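PDB 4GQ2: nucleoporin nup120 from Schizosaccharomyces pombe, which serves as a structural component of the nuclear pore complex, whose nucleoporins can also act as docking or interaction partners for transiently associated nuclear transport factors. Local coordinates for residues N664-S669 with Y779-S784. Numbering follows the deposited sequence.
Sequences NHSAQS and YSECFS
The side chain of N664 lies flat against the ring of F783, amide and ring planes only 5° apart, and shows how one asparagine can stack and hydrogen-bond at once. Its CB sits over one face of the ring in a CH-pi contact, 3.6 Å from the centroid, while its CG stacks on the rim at F783 CD2. With CG anti to the carbonyl carbon (chi1 -48°), the amide lies over the CG-CD2 side of the ring, and OD1 accepts a hydrogen bond from F783 N at 3.2 Å, the donor tilted 27° from the carbonyl plane. An alanine here would keep CB over the ring but would probably leave F783 N without this acceptor and the ring less firmly fixed in rotation. N664 also belongs to a miniature two-stranded antiparallel ribbon, 664-665 with 780-781, which joins the link between helices 646-658 and 672-703 to that between helices 770-777 and 790-803. N664 and E781 form a hydrogen-bonded pair, H665 and S780 a non-hydrogen-bonded one; E781 N gives a nearly straight bond to N664 O (2.8 Å), and S666 N reaches Y779 O at 3.0 Å. Next to that bond the S666 hydroxyl, anti to its own N, turns in to donate to E781 OE2 (3.1 Å), meeting the carboxylate on its anti side, well out of plane. The same OG rests 3.3 Å from Y779 CE2, and Q668 O lies 3.2 Å from Y779 CD2, both obliquely to the ring. Y779 OH is hydrogen-bonded to S93 OG, in the propeller family region, and the Y779 side chain touches P790 and T794.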
ATOM      1  N   ASN A 664       0.834   9.172  25.772  1.00 58.91           N
ATOM      2  CA  ASN A 664      -0.201  10.181  25.703  1.00 59.32           C
ATOM      3  C   ASN A 664      -0.541  10.499  24.253  1.00 60.74           C
ATOM      4  O   ASN A 664       0.344  10.818  23.454  1.00 54.89           O
ATOM      5  CB  ASN A 664       0.245  11.434  26.451  1.00 66.34           C
ATOM      6  CG  ASN A 664       0.805  11.122  27.833  1.00 72.02           C
ATOM      7  OD1 ASN A 664       2.019  11.072  28.025  1.00 56.84           O
ATOM      8  ND2 ASN A 664      -0.082  10.897  28.798  1.00 67.38           N
ATOM      9  N   HIS A 665      -1.822  10.371  23.914  1.00 63.70           N
ATOM     10  CA  HIS A 665      -2.323  10.801  22.614  1.00 56.34           C
ATOM     11  C   HIS A 665      -2.153  12.279  22.491  1.00 68.94           C
ATOM     12  O   HIS A 665      -2.379  13.018  23.454  1.00 93.35           O
ATOM     13  CB  HIS A 665      -3.784  10.428  22.454  1.00 64.03           C
ATOM     14  CG  HIS A 665      -4.371  10.848  21.131  1.00 86.30           C
ATOM     15  ND1 HIS A 665      -4.088  10.211  19.979  1.00 89.09           N
ATOM     16  CD2 HIS A 665      -5.244  11.883  20.806  1.00 92.36           C
ATOM     17  CE1 HIS A 665      -4.747  10.805  18.966  1.00100.34           C
ATOM     18  NE2 HIS A 665      -5.456  11.827  19.475  1.00114.61           N
ATOM     19  N   SER A 666      -1.754  12.734  21.308  1.00 65.45           N
ATOM     20  CA  SER A 666      -1.315  14.113  21.154  1.00 58.81           C
ATOM     21  C   SER A 666      -2.254  15.032  20.403  1.00 68.29           C
ATOM     22  O   SER A 666      -3.089  14.594  19.608  1.00 68.04           O
ATOM     23  CB  SER A 666       0.063  14.170  20.501  1.00 54.86           C
ATOM     24  OG  SER A 666       0.378  15.503  20.124  1.00 56.96           O
ATOM     25  N   ALA A 667      -2.083  16.321  20.691  1.00 84.06           N
ATOM     26  CA  ALA A 667      -2.643  17.420  19.926  1.00 98.08           C
ATOM     27  C   ALA A 667      -1.518  18.433  19.667  1.00109.98           C
ATOM     28  O   ALA A 667      -0.836  18.861  20.599  1.00115.12           O
ATOM     29  CB  ALA A 667      -3.792  18.066  20.687  1.00 96.67           C
ATOM     30  N   GLN A 668      -1.311  18.810  18.407  1.00110.57           N
ATOM     31  CA  GLN A 668      -2.133  18.332  17.302  1.00112.64           C
ATOM     32  C   GLN A 668      -1.339  17.606  16.214  1.00 89.97           C
ATOM     33  O   GLN A 668      -1.075  16.412  16.336  1.00 80.56           O
ATOM     34  CB  GLN A 668      -2.967  19.473  16.703  1.00124.01           C
ATOM     35  CG  GLN A 668      -4.227  19.806  17.486  1.00123.45           C
ATOM     36  CD  GLN A 668      -5.233  20.596  16.674  1.00131.81           C
ATOM     37  OE1 GLN A 668      -4.928  21.671  16.154  1.00139.98           O
ATOM     38  NE2 GLN A 668      -6.449  20.071  16.567  1.00123.33           N
ATOM     39  N   SER A 669      -0.951  18.339  15.170  1.00 80.93           N
ATOM     40  CA  SER A 669      -0.529  17.747  13.903  1.00 74.58           C
ATOM     41  C   SER A 669       0.875  17.150  13.912  1.00 62.33           C
ATOM     42  O   SER A 669       1.826  17.810  14.318  1.00 61.72           O
ATOM     43  CB  SER A 669      -0.656  18.765  12.765  1.00 82.02           C
ATOM     44  OG  SER A 669      -0.491  18.140  11.500  1.00 80.48           O
ATOM     45  N   TYR A 779      -1.222   9.442  16.561  1.00 41.80           N
ATOM     46  CA  TYR A 779      -0.093  10.308  16.877  1.00 42.87           C
ATOM     47  C   TYR A 779       0.006  10.537  18.379  1.00 44.32           C
ATOM     48  O   TYR A 779      -0.985  10.858  19.037  1.00 45.78           O
ATOM     49  CB  TYR A 779      -0.195  11.641  16.128  1.00 39.91           C
ATOM     50  CG  TYR A 779       0.941  12.589  16.442  1.00 48.28           C
ATOM     51  CD1 TYR A 779       2.263  12.216  16.212  1.00 47.18           C
ATOM     52  CD2 TYR A 779       0.697  13.855  16.977  1.00 48.94           C
ATOM     53  CE1 TYR A 779       3.307  13.074  16.498  1.00 49.75           C
ATOM     54  CE2 TYR A 779       1.739  14.722  17.267  1.00 41.33           C
ATOM     55  CZ  TYR A 779       3.041  14.323  17.026  1.00 47.18           C
ATOM     56  OH  TYR A 779       4.094  15.160  17.305  1.00 59.10           O
ATOM     57  N   SER A 780       1.202  10.350  18.921  1.00 43.31           N
ATOM     58  CA  SER A 780       1.371  10.345  20.364  1.00 47.23           C
ATOM     59  C   SER A 780       2.706  10.900  20.826  1.00 54.17           C
ATOM     60  O   SER A 780       3.704  10.879  20.096  1.00 55.96           O
ATOM     61  CB  SER A 780       1.182   8.926  20.912  1.00 51.77           C
ATOM     62  OG  SER A 780      -0.162   8.501  20.747  1.00 49.73           O
ATOM     63  N   GLU A 781       2.711  11.397  22.058  1.00 58.22           N
ATOM     64  CA  GLU A 781       3.919  11.925  22.666  1.00 53.70           C
ATOM     65  C   GLU A 781       4.092  11.381  24.064  1.00 53.14           C
ATOM     66  O   GLU A 781       3.119  10.961  24.696  1.00 68.69           O
ATOM     67  CB  GLU A 781       3.872  13.446  22.698  1.00 49.99           C
ATOM     68  CG  GLU A 781       4.262  14.086  21.384  1.00 55.42           C
ATOM     69  CD  GLU A 781       4.154  15.591  21.430  1.00 68.95           C
ATOM     70  OE1 GLU A 781       5.211  16.256  21.370  1.00 70.82           O
ATOM     71  OE2 GLU A 781       3.016  16.100  21.539  1.00 66.87           O
ATOM     72  N   CYS A 782       5.341  11.366  24.527  1.00 58.20           N
ATOM     73  CA  CYS A 782       5.660  11.058  25.916  1.00 58.61           C
ATOM     74  C   CYS A 782       5.725  12.382  26.661  1.00 57.60           C
ATOM     75  O   CYS A 782       6.673  13.149  26.483  1.00 66.50           O
ATOM     76  CB  CYS A 782       6.994  10.316  26.012  1.00 58.56           C
ATOM     77  SG  CYS A 782       7.420   9.752  27.679  1.00 62.94           S
ATOM     78  N   PHE A 783       4.709  12.661  27.474  1.00 62.33           N
ATOM     79  CA  PHE A 783       4.595  13.972  28.122  1.00 75.03           C
ATOM     80  C   PHE A 783       5.624  14.216  29.231  1.00 72.41           C
ATOM     81  O   PHE A 783       6.197  15.303  29.319  1.00 74.58           O
ATOM     82  CB  PHE A 783       3.164  14.240  28.626  1.00 79.61           C
ATOM     83  CG  PHE A 783       2.176  14.590  27.532  1.00 71.15           C
ATOM     84  CD1 PHE A 783       2.606  15.009  26.271  1.00 67.68           C
ATOM     85  CD2 PHE A 783       0.807  14.535  27.781  1.00 70.37           C
ATOM     86  CE1 PHE A 783       1.694  15.331  25.276  1.00 67.09           C
ATOM     87  CE2 PHE A 783      -0.113  14.861  26.789  1.00 89.27           C
ATOM     88  CZ  PHE A 783       0.332  15.257  25.534  1.00 76.93           C
ATOM     89  N   SER A 784       5.870  13.202  30.058  1.00 80.56           N
ATOM     90  CA  SER A 784       6.794  13.343  31.188  1.00 97.14           C
ATOM     91  C   SER A 784       8.267  13.393  30.773  1.00105.87           C
ATOM     92  O   SER A 784       9.064  14.106  31.389  1.00100.03           O
ATOM     93  CB  SER A 784       6.570  12.232  32.223  1.00 83.13           C
ATOM     94  OG  SER A 784       6.720  10.949  31.646  1.00 71.11           O
TER